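Local structure of probable glutamine-binding lipoprotein GlnH (GLNBP) (Mycobacterium tuberculosis, 6H20) at residues 144-149 with 214-219; 164-169 with 174-179; 170-175 with 189-194; 205-210 with 228-233. The protein probably senses aspartate and related amino acids as a solute-binding lipoprotein, and so regulates protein kinase G to control glutamate metabolism. One frame throughout, in Å; residues are numbered along the deposited sequence.

In the fold
All four contacts belong to one region of the two-lobed solute-binding fold, built around the mixed sheet that includes strands 139-148, 163-167 and 205-207. Interaction 1 puts helix 210-219 on strand 139-148; interactions 2 and 3 both use helix 171-176 and lie nested in the chain loop that interaction 1 closes. Interaction 4 follows them, its segments alternating with those of interaction 1. Centres of interactions 2 and 3 are about 7 Å apart, those of 1 and 2 about 16 Å. The disulfide Cys165-Cys194 joins 2 to 3. Interactions 3 and 4 touch the bound asparagine; interactions 1 and 2 pack the layers behind them, where Leu216 touches Trp191 and Val166 lies against its ring.

Interaction 1 (144-149 with 214-219); sequences RILAPR and AGLVEE
Leu146 carries its CG opposite the backbone N (chi1 178°), while Leu216 turns its own CG opposite the carbonyl carbon (chi1 -58°), and with these torsions the two chains meet between strand and helix. This is helix-on-sheet packing in a type 2 periplasmic binding protein fold: helix 210-219 lies over the sheet that contains strand 139-148. Of residues 144-149, Leu146 alone touches residues 214-219, and it divides its two methyls between neighbouring helix positions. CD2 rests 3.8 Å from CD1 of Leu216 and about as far from Leu216 CB, so one branch lies against both the root and an end of the other leucine. CD1 goes to Val217 instead. Each pair of side chains meets at a slant, and the fork of the leucine spans two successive residues of the helix. Leucine suits the strand position because its fork can serve two partners at once, and the beta-branched valine offers a methyl close to its own backbone, where a longer chain is not needed.

The same leucine also touches Leu213 and Leu223, and Leu216 leans on Leu195 of helix 191-199, so the contact is one corner of a larger apolar core. Strand 139-148 is held in its sheet by backbone bonds of Leu146 with Val206 and of Ala147 with His224, which fixes the level at which Leu146 projects. Packing is tight at one point: Leu146 CD1 stands only 3.4 Å from Val217 CG2, closer than two methyl carbons usually come.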
# COMPACT_ATOMS: atom_id res chain seq x y z
N ARG A 144 -4.62 11.92 -1.11
CA ARG A 144 -4.57 13.34 -1.49
C ARG A 144 -4.55 13.43 -3.02
O ARG A 144 -4.86 12.47 -3.73
CB ARG A 144 -3.40 14.07 -0.81
CG ARG A 144 -3.52 14.07 0.73
CD ARG A 144 -2.46 14.93 1.39
NE ARG A 144 -2.67 16.34 1.09
CZ ARG A 144 -1.77 17.29 1.35
NH1 ARG A 144 -0.61 16.97 1.90
NH2 ARG A 144 -2.03 18.56 1.05
N ILE A 145 -4.17 14.60 -3.53
CA ILE A 145 -4.19 14.90 -4.96
C ILE A 145 -2.79 15.32 -5.41
O ILE A 145 -2.11 16.08 -4.72
CB ILE A 145 -5.21 16.03 -5.26
CG1 ILE A 145 -6.62 15.64 -4.82
CG2 ILE A 145 -5.17 16.41 -6.74
CD1 ILE A 145 -7.60 16.82 -4.78
N LEU A 146 -2.39 14.83 -6.59
CA LEU A 146 -1.13 15.21 -7.23
C LEU A 146 -1.44 15.90 -8.55
O LEU A 146 -2.18 15.37 -9.38
CB LEU A 146 -0.28 13.96 -7.49
CG LEU A 146 1.06 14.15 -8.19
CD1 LEU A 146 2.05 14.71 -7.21
CD2 LEU A 146 1.56 12.81 -8.75
N ALA A 147 -0.88 17.09 -8.75
CA ALA A 147 -1.12 17.83 -9.99
C ALA A 147 0.14 18.60 -10.35
O ALA A 147 1.01 18.82 -9.50
CB ALA A 147 -2.30 18.80 -9.83
N PRO A 148 0.29 19.01 -11.61
CA PRO A 148 1.43 19.86 -11.96
C PRO A 148 1.39 21.18 -11.20
O PRO A 148 0.33 21.68 -10.83
CB PRO A 148 1.26 20.08 -13.46
CG PRO A 148 0.39 18.91 -13.92
CD PRO A 148 -0.54 18.67 -12.78
N ARG A 149 2.58 21.76 -11.00
CA ARG A 149 2.68 22.99 -10.20
C ARG A 149 1.87 24.15 -10.78
O ARG A 149 1.44 25.03 -10.03
CB ARG A 149 4.14 23.39 -10.01
CG ARG A 149 4.80 22.64 -8.88
CD ARG A 149 6.32 22.65 -9.02
NE ARG A 149 6.90 21.99 -7.87
CZ ARG A 149 7.06 22.58 -6.69
NH1 ARG A 149 6.71 23.86 -6.53
NH2 ARG A 149 7.57 21.90 -5.68
N ALA A 214 4.05 10.97 -2.97
CA ALA A 214 5.39 11.49 -2.70
C ALA A 214 6.45 10.76 -3.51
O ALA A 214 7.43 11.36 -3.96
CB ALA A 214 5.70 11.40 -1.20
N GLY A 215 6.27 9.45 -3.72
CA GLY A 215 7.18 8.72 -4.59
C GLY A 215 7.13 9.22 -6.02
O GLY A 215 8.16 9.28 -6.71
N LEU A 216 5.93 9.59 -6.48
CA LEU A 216 5.81 10.17 -7.82
C LEU A 216 6.47 11.54 -7.90
O LEU A 216 7.11 11.88 -8.90
CB LEU A 216 4.34 10.22 -8.24
CG LEU A 216 3.63 8.87 -8.24
CD1 LEU A 216 2.23 9.06 -8.79
CD2 LEU A 216 4.40 7.83 -9.05
N VAL A 217 6.32 12.36 -6.85
CA VAL A 217 6.98 13.67 -6.81
C VAL A 217 8.49 13.52 -6.88
O VAL A 217 9.18 14.32 -7.52
CB VAL A 217 6.56 14.46 -5.56
CG1 VAL A 217 7.43 15.72 -5.39
CG2 VAL A 217 5.10 14.84 -5.64
N GLU A 218 9.03 12.50 -6.20
CA GLU A 218 10.48 12.31 -6.23
C GLU A 218 10.97 12.04 -7.64
O GLU A 218 12.09 12.42 -7.99
CB GLU A 218 10.89 11.17 -5.30
CG GLU A 218 10.62 11.45 -3.83
CD GLU A 218 11.88 11.69 -3.03
OE1 GLU A 218 12.87 12.17 -3.61
OE2 GLU A 218 11.88 11.39 -1.82
N GLU A 219 10.14 11.41 -8.47
CA GLU A 219 10.50 11.17 -9.86
C GLU A 219 10.25 12.38 -10.74
O GLU A 219 10.88 12.50 -11.80
CB GLU A 219 9.74 9.96 -10.40
CG GLU A 219 10.17 8.66 -9.73
CD GLU A 219 9.31 7.46 -10.09
OE1 GLU A 219 9.89 6.43 -10.50
OE2 GLU A 219 8.08 7.53 -9.95

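Interaction 2 (164-169 with 174-179); sequences VCVARG and RRIREI
Where Val164 and Val166 meet Ile176 the surfaces are purely aliphatic, and the flat, charged groups of 174-179 point away from them, partly toward one another. At the edge of the Arg174 guanidinium, in its plane, lies Glu178 CG, and NH2 of Arg174 makes a salt bridge of 2.9 Å to Glu178 OE2. Arg175 adds a long, weak ion pair: its NH1 is 3.8 Å from Glu178 OE1, which sits well out of the guanidinium plane, so only the charges attract. Arg174 NH1 is also bonded to Pro17 O, and Arg175 NE to Met230 O. Glutamate suits this place because its two oxygens can serve two arginines of the preceding turn; a type I turn from Ile176 to Ile179 brings it there.

The contact itself belongs to the beta-alpha-beta unit of strand 163-167, helix 171-176 and strand 184-188, with the helix covering one face of the sheet. Val166 CG1 packs 3.9 Å from Ile176 CG1, the two side chains running past each other in opposite senses. Ile176 then bends at its second torsion (chi2 -54°), and its CD1 approaches CG1 of Val164 at a looser 4.4 Å. One isoleucine thus spans two strand residues that project from the same face, and the short branched valines leave the helix room to lie close. Ile185 of strand 184-188 touches both Val166 and Ile176. Between Val164 and Val166, Cys165 points the other way and is tied to Cys194 by a disulfide.

With no polar atom engaged across the interface, its strength probably comes from shape and the exclusion of water, while the charged groups pair outside it, around Glu178.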
# COMPACT_ATOMS: atom_id res chain seq x y z
N VAL A 164 -8.82 12.23 -13.98
CA VAL A 164 -8.14 11.81 -12.76
C VAL A 164 -7.76 10.35 -12.91
O VAL A 164 -8.62 9.51 -13.20
CB VAL A 164 -9.04 12.02 -11.54
CG1 VAL A 164 -8.35 11.53 -10.28
CG2 VAL A 164 -9.43 13.48 -11.41
N CYS A 165 -6.48 10.04 -12.68
CA CYS A 165 -5.95 8.69 -12.83
C CYS A 165 -5.94 7.95 -11.50
O CYS A 165 -5.51 8.50 -10.47
CB CYS A 165 -4.53 8.76 -13.39
SG CYS A 165 -3.82 7.15 -13.85
N VAL A 166 -6.36 6.68 -11.54
CA VAL A 166 -6.29 5.77 -10.40
C VAL A 166 -5.91 4.39 -10.91
O VAL A 166 -6.26 4.00 -12.02
CB VAL A 166 -7.61 5.67 -9.60
CG1 VAL A 166 -7.87 6.96 -8.83
CG2 VAL A 166 -8.75 5.33 -10.54
N ALA A 167 -5.22 3.63 -10.07
CA ALA A 167 -4.96 2.24 -10.41
C ALA A 167 -6.18 1.38 -10.10
O ALA A 167 -6.88 1.61 -9.11
CB ALA A 167 -3.75 1.71 -9.65
N ARG A 168 -6.43 0.39 -10.96
CA ARG A 168 -7.55 -0.50 -10.73
C ARG A 168 -7.30 -1.33 -9.47
O ARG A 168 -6.16 -1.63 -9.11
CB ARG A 168 -7.77 -1.39 -11.96
CG ARG A 168 -8.42 -0.63 -13.11
CD ARG A 168 -8.80 -1.53 -14.28
NE ARG A 168 -7.64 -2.04 -15.01
CZ ARG A 168 -6.93 -1.35 -15.90
NH1 ARG A 168 -7.25 -0.09 -16.18
NH2 ARG A 168 -5.90 -1.92 -16.51
N GLY A 169 -8.38 -1.64 -8.76
CA GLY A 169 -8.25 -2.51 -7.60
C GLY A 169 -7.86 -1.79 -6.33
O GLY A 169 -7.41 -2.44 -5.37
N ARG A 174 -12.28 3.84 -5.33
CA ARG A 174 -13.55 3.92 -4.62
C ARG A 174 -13.83 5.32 -4.10
O ARG A 174 -14.96 5.81 -4.17
CB ARG A 174 -13.58 2.89 -3.48
CG ARG A 174 -14.82 2.95 -2.61
CD ARG A 174 -16.08 2.57 -3.36
NE ARG A 174 -17.26 2.61 -2.50
CZ ARG A 174 -17.84 3.74 -2.08
NH1 ARG A 174 -18.90 3.69 -1.29
NH2 ARG A 174 -17.36 4.91 -2.46
N ARG A 175 -12.79 6.02 -3.62
CA ARG A 175 -12.99 7.37 -3.09
C ARG A 175 -13.27 8.38 -4.21
O ARG A 175 -14.11 9.27 -4.05
CB ARG A 175 -11.76 7.78 -2.28
CG ARG A 175 -11.77 9.23 -1.80
CD ARG A 175 -12.96 9.49 -0.88
NE ARG A 175 -13.02 10.88 -0.42
CZ ARG A 175 -13.61 11.87 -1.08
NH1 ARG A 175 -14.19 11.64 -2.26
NH2 ARG A 175 -13.62 13.09 -0.57
N ILE A 176 -12.58 8.26 -5.34
CA ILE A 176 -12.86 9.14 -6.48
C ILE A 176 -14.27 8.92 -7.02
O ILE A 176 -14.89 9.84 -7.55
CB ILE A 176 -11.78 8.93 -7.57
CG1 ILE A 176 -10.42 9.35 -7.03
CG2 ILE A 176 -12.13 9.70 -8.84
CD1 ILE A 176 -10.38 10.72 -6.47
N ARG A 177 -14.80 7.70 -6.88
CA ARG A 177 -16.17 7.43 -7.33
C ARG A 177 -17.22 8.12 -6.48
O ARG A 177 -18.41 8.09 -6.84
CB ARG A 177 -16.42 5.92 -7.37
CG ARG A 177 -15.71 5.20 -8.51
CD ARG A 177 -16.57 5.20 -9.78
NE ARG A 177 -17.69 4.27 -9.65
CZ ARG A 177 -18.95 4.66 -9.50
NH1 ARG A 177 -19.26 5.94 -9.48
NH2 ARG A 177 -19.92 3.75 -9.36
N GLU A 178 -16.84 8.73 -5.35
CA GLU A 178 -17.77 9.49 -4.54
C GLU A 178 -17.91 10.93 -4.99
O GLU A 178 -18.86 11.60 -4.58
CB GLU A 178 -17.34 9.48 -3.07
CG GLU A 178 -17.39 8.11 -2.44
CD GLU A 178 -16.78 8.08 -1.05
OE1 GLU A 178 -16.49 9.16 -0.49
OE2 GLU A 178 -16.59 6.97 -0.53
N ILE A 179 -17.01 11.42 -5.84
CA ILE A 179 -16.98 12.84 -6.15
C ILE A 179 -18.16 13.20 -7.05
O ILE A 179 -18.45 12.50 -8.03
CB ILE A 179 -15.64 13.22 -6.78
CG1 ILE A 179 -14.52 13.03 -5.76
CG2 ILE A 179 -15.65 14.66 -7.26
CD1 ILE A 179 -13.12 13.12 -6.37

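Interaction 3 (170-175 with 189-194); sequences TTSLRR and VNWADC. With ASN (asparagine), chain B.
Ser172 approaches the six-membered end of the Trp191 indole obliquely, its OG 3.6 Å from CZ2 and its CB 3.8 Å from CH2. Thr170 comes to the same corner, with OG1 4.0 Å from Trp191 CZ2. The bound asparagine completes this first shell: its O accepts from Thr171 N at 2.9 Å, nearly straight at 159°, and its ND2 lies at the indole edge, in the ring plane. The small hydroxyl residues suit the site, being compact enough to leave room for both ring and ligand.

A second shell holds these groups. Thr170 is the N-cap of helix 171-176; its OG1 accepts from Leu173 N at 3.3 Å and is also bonded to Ala167 O. Ser172 OG is bonded to Thr208 OG1. At the start of helix 191-199, Asn190 and Asp193 form a capping box: Asp193 N gives to Asn190 OD1 and Asn190 N to Asp193 OD2, each at 3.2 Å, which fixes the helix start that presents the indole.

Trp191 thus sits between helix 171-176 and strands 163-167 and 205-207, touching Val166, Ala167 and Val206, while Cys194 pins helix 191-199 to Cys165.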
# COMPACT_ATOMS: atom_id res chain seq x y z
N THR A 170 -8.02 -0.47 -6.28
CA THR A 170 -7.53 0.29 -5.13
C THR A 170 -8.67 0.97 -4.40
O THR A 170 -9.74 1.23 -4.95
CB THR A 170 -6.53 1.36 -5.57
OG1 THR A 170 -7.17 2.30 -6.46
CG2 THR A 170 -5.31 0.73 -6.25
N THR A 171 -8.42 1.28 -3.12
CA THR A 171 -9.36 2.10 -2.37
C THR A 171 -9.44 3.49 -2.97
O THR A 171 -10.47 4.16 -2.83
CB THR A 171 -8.87 2.25 -0.93
OG1 THR A 171 -7.55 2.80 -0.94
CG2 THR A 171 -8.89 0.89 -0.17
N SER A 172 -8.38 3.90 -3.67
CA SER A 172 -8.33 5.24 -4.25
C SER A 172 -9.43 5.43 -5.28
O SER A 172 -10.08 6.48 -5.32
CB SER A 172 -6.97 5.44 -4.92
OG SER A 172 -5.93 5.00 -4.07
N LEU A 173 -9.65 4.40 -6.11
CA LEU A 173 -10.72 4.44 -7.09
C LEU A 173 -12.06 4.60 -6.41
O LEU A 173 -12.89 5.41 -6.82
CB LEU A 173 -10.68 3.15 -7.92
CG LEU A 173 -11.82 2.84 -8.89
CD1 LEU A 173 -12.09 4.01 -9.82
CD2 LEU A 173 -11.49 1.58 -9.68
N ARG A 174 -12.28 3.84 -5.33
CA ARG A 174 -13.55 3.92 -4.62
C ARG A 174 -13.83 5.32 -4.10
O ARG A 174 -14.96 5.81 -4.17
CB ARG A 174 -13.58 2.89 -3.48
CG ARG A 174 -14.82 2.95 -2.61
CD ARG A 174 -16.08 2.57 -3.36
NE ARG A 174 -17.26 2.61 -2.50
CZ ARG A 174 -17.84 3.74 -2.08
NH1 ARG A 174 -18.90 3.69 -1.29
NH2 ARG A 174 -17.36 4.91 -2.46
N ARG A 175 -12.79 6.02 -3.62
CA ARG A 175 -12.99 7.37 -3.09
C ARG A 175 -13.27 8.38 -4.21
O ARG A 175 -14.11 9.27 -4.05
CB ARG A 175 -11.76 7.78 -2.28
CG ARG A 175 -11.77 9.23 -1.80
CD ARG A 175 -12.96 9.49 -0.88
NE ARG A 175 -13.02 10.88 -0.42
CZ ARG A 175 -13.61 11.87 -1.08
NH1 ARG A 175 -14.19 11.64 -2.26
NH2 ARG A 175 -13.62 13.09 -0.57
N VAL A 189 -2.99 0.03 -14.60
CA VAL A 189 -2.55 -1.12 -13.82
C VAL A 189 -1.85 -0.68 -12.54
O VAL A 189 -2.12 -1.22 -11.45
CB VAL A 189 -1.65 -2.04 -14.66
CG1 VAL A 189 -1.11 -3.18 -13.78
CG2 VAL A 189 -2.41 -2.59 -15.83
N ASN A 190 -0.92 0.26 -12.63
CA ASN A 190 -0.14 0.64 -11.46
C ASN A 190 0.11 2.14 -11.44
O ASN A 190 -0.11 2.84 -12.43
CB ASN A 190 1.14 -0.20 -11.31
CG ASN A 190 2.11 0.02 -12.43
OD1 ASN A 190 2.51 1.14 -12.71
ND2 ASN A 190 2.51 -1.07 -13.09
N TRP A 191 0.56 2.63 -10.29
CA TRP A 191 0.68 4.07 -10.09
C TRP A 191 1.75 4.70 -10.97
O TRP A 191 1.62 5.87 -11.34
CB TRP A 191 0.90 4.39 -8.61
CG TRP A 191 -0.32 4.04 -7.83
CD1 TRP A 191 -0.46 3.01 -6.95
CD2 TRP A 191 -1.59 4.69 -7.90
NE1 TRP A 191 -1.73 2.99 -6.46
CE2 TRP A 191 -2.45 4.01 -7.02
CE3 TRP A 191 -2.09 5.79 -8.61
CZ2 TRP A 191 -3.78 4.37 -6.84
CZ3 TRP A 191 -3.41 6.16 -8.44
CH2 TRP A 191 -4.25 5.45 -7.55
N ALA A 192 2.79 3.94 -11.33
CA ALA A 192 3.79 4.48 -12.25
C ALA A 192 3.15 4.84 -13.59
O ALA A 192 3.60 5.79 -14.26
CB ALA A 192 4.92 3.48 -12.43
N ASP A 193 2.10 4.10 -13.98
CA ASP A 193 1.41 4.39 -15.24
C ASP A 193 0.69 5.73 -15.17
O ASP A 193 0.59 6.44 -16.18
CB ASP A 193 0.43 3.27 -15.56
CG ASP A 193 1.11 1.92 -15.70
OD1 ASP A 193 2.28 1.88 -16.11
OD2 ASP A 193 0.46 0.90 -15.40
N CYS A 194 0.16 6.08 -13.99
CA CYS A 194 -0.47 7.39 -13.83
C CYS A 194 0.55 8.50 -14.00
O CYS A 194 0.25 9.55 -14.58
CB CYS A 194 -1.12 7.52 -12.44
SG CYS A 194 -2.65 6.62 -12.22
N ASN B . -3.42 1.89 -0.34
CA ASN B . -4.39 1.90 -1.43
C ASN B . -5.07 0.54 -1.51
O ASN B . -5.75 0.24 -2.51
CB ASN B . -3.71 2.24 -2.76
CG ASN B . -2.76 1.17 -3.22
OD1 ASN B . -2.33 0.31 -2.47
ND2 ASN B . -2.44 1.21 -4.50
OXT ASN B . -4.91 -0.26 -0.56

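Interaction 4 (205-210 with 228-233); sequences AVSTDD and PDMADQ. With ASN (asparagine), chain B.
OD2 of Asp209, whose other oxygen lies against Gln233, takes the amino N of the bound asparagine at 2.8 Å and is also bonded to Tyr235 OH. The site is part of the cleft of a two-lobed solute-binding fold, and strand 232-240, which pairs with both 139-148 and 117-118, is consistent with one of the connections between the lobes. Aspartate fits here because its short chain sets a carboxylate beside the ligand's ammonium group, a pairing that would probably strengthen the bond by charge. The remaining oxygen packs on carbon: Asp209 OD1 is 3.3 Å from Gln233 CG, and the two side chains cross at about a right angle although carboxylate and amide planes differ by only 21°.

Gln233 folds back on itself, bending at its second torsion (chi2 -68°). Its NE2 gives a hydrogen bond of 3.1 Å to Ala231 O, reaching that oxygen from above the carbonyl plane, and its OE1 accepts from Ser123 OG and Thr171 OG1. An amide suits this place because it donates at one end and accepts at the other, so the group is fixed in rotation and its second-shell bonds position two residues of the glutamate site.

Farther along, strand 205-207 meets the loop before strand 232-240 through a single pair of side chains. Ser207 OG is bonded to Arg144 O and Gln143 NE2, while Arg175 NE, of helix 171-176, holds that loop by its backbone. Flexible Met230 curls over the serine, with SD 3.7 Å and CE 3.8 Å from Ser207 OG.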
# COMPACT_ATOMS: atom_id res chain seq x y z
N ALA A 205 -4.75 14.97 -13.17
CA ALA A 205 -4.32 14.78 -11.79
C ALA A 205 -4.31 13.29 -11.47
O ALA A 205 -4.91 12.48 -12.18
CB ALA A 205 -5.25 15.52 -10.82
N VAL A 206 -3.60 12.96 -10.39
CA VAL A 206 -3.60 11.61 -9.83
C VAL A 206 -4.11 11.72 -8.40
O VAL A 206 -3.78 12.67 -7.70
CB VAL A 206 -2.18 11.02 -9.85
CG1 VAL A 206 -2.19 9.57 -9.38
CG2 VAL A 206 -1.60 11.12 -11.24
N SER A 207 -4.90 10.74 -7.95
CA SER A 207 -5.33 10.77 -6.55
C SER A 207 -5.12 9.41 -5.91
O SER A 207 -5.71 8.42 -6.34
CB SER A 207 -6.79 11.20 -6.41
OG SER A 207 -7.15 11.27 -5.03
N THR A 208 -4.28 9.37 -4.88
CA THR A 208 -4.06 8.16 -4.09
C THR A 208 -3.35 8.56 -2.80
O THR A 208 -3.22 9.76 -2.50
CB THR A 208 -3.31 7.07 -4.88
OG1 THR A 208 -3.28 5.86 -4.12
CG2 THR A 208 -1.86 7.44 -5.18
N ASP A 209 -2.89 7.56 -2.06
CA ASP A 209 -2.19 7.77 -0.79
C ASP A 209 -1.08 8.80 -0.95
O ASP A 209 -0.29 8.73 -1.90
CB ASP A 209 -1.51 6.46 -0.38
CG ASP A 209 -2.44 5.25 -0.36
OD1 ASP A 209 -3.67 5.35 -0.61
OD2 ASP A 209 -1.89 4.17 -0.11
N ASP A 210 -0.98 9.72 0.02
CA ASP A 210 0.06 10.75 -0.06
C ASP A 210 1.47 10.16 -0.07
O ASP A 210 2.37 10.72 -0.70
CB ASP A 210 -0.12 11.82 1.02
CG ASP A 210 -0.15 11.29 2.46
OD1 ASP A 210 -0.13 10.06 2.73
OD2 ASP A 210 -0.20 12.15 3.37
N PRO A 228 -7.04 18.38 0.80
CA PRO A 228 -7.19 17.87 2.16
C PRO A 228 -6.98 16.36 2.20
O PRO A 228 -6.88 15.68 1.18
CB PRO A 228 -8.66 18.19 2.46
CG PRO A 228 -9.34 18.03 1.15
CD PRO A 228 -8.33 18.44 0.09
N ASP A 229 -6.90 15.84 3.42
CA ASP A 229 -6.96 14.40 3.59
C ASP A 229 -8.32 13.90 3.12
O ASP A 229 -9.36 14.36 3.62
CB ASP A 229 -6.75 14.07 5.07
CG ASP A 229 -5.31 14.19 5.51
OD1 ASP A 229 -4.40 14.34 4.65
OD2 ASP A 229 -5.07 14.12 6.73
N MET A 230 -8.33 13.00 2.14
CA MET A 230 -9.57 12.54 1.52
C MET A 230 -10.05 11.19 2.05
O MET A 230 -11.23 10.87 1.87
CB MET A 230 -9.40 12.41 0.00
CG MET A 230 -9.09 13.74 -0.69
SD MET A 230 -8.57 13.48 -2.40
CE MET A 230 -10.04 12.76 -3.09
N ALA A 231 -9.18 10.42 2.69
CA ALA A 231 -9.52 9.08 3.16
C ALA A 231 -8.32 8.42 3.81
O ALA A 231 -7.26 8.31 3.17
CB ALA A 231 -9.97 8.19 2.00
N ASP A 232 -8.47 7.97 5.05
CA ASP A 232 -7.39 7.29 5.74
C ASP A 232 -7.01 5.99 5.04
O ASP A 232 -7.86 5.28 4.50
CB ASP A 232 -7.85 6.96 7.16
CG ASP A 232 -6.78 6.30 7.98
OD1 ASP A 232 -5.68 6.90 8.06
OD2 ASP A 232 -7.02 5.21 8.55
N GLN A 233 -5.71 5.68 5.08
CA GLN A 233 -5.16 4.49 4.41
C GLN A 233 -4.20 3.81 5.37
O GLN A 233 -2.98 4.03 5.34
CB GLN A 233 -4.44 4.88 3.11
CG GLN A 233 -5.28 5.77 2.20
CD GLN A 233 -6.48 5.07 1.58
OE1 GLN A 233 -6.48 3.85 1.38
NE2 GLN A 233 -7.51 5.84 1.26
N ASN B . -3.42 1.89 -0.34
CA ASN B . -4.39 1.90 -1.43
C ASN B . -5.07 0.54 -1.51
O ASN B . -5.75 0.24 -2.51
CB ASN B . -3.71 2.24 -2.76
CG ASN B . -2.76 1.17 -3.22
OD1 ASN B . -2.33 0.31 -2.47
ND2 ASN B . -2.44 1.21 -4.50
OXT ASN B . -4.91 -0.26 -0.56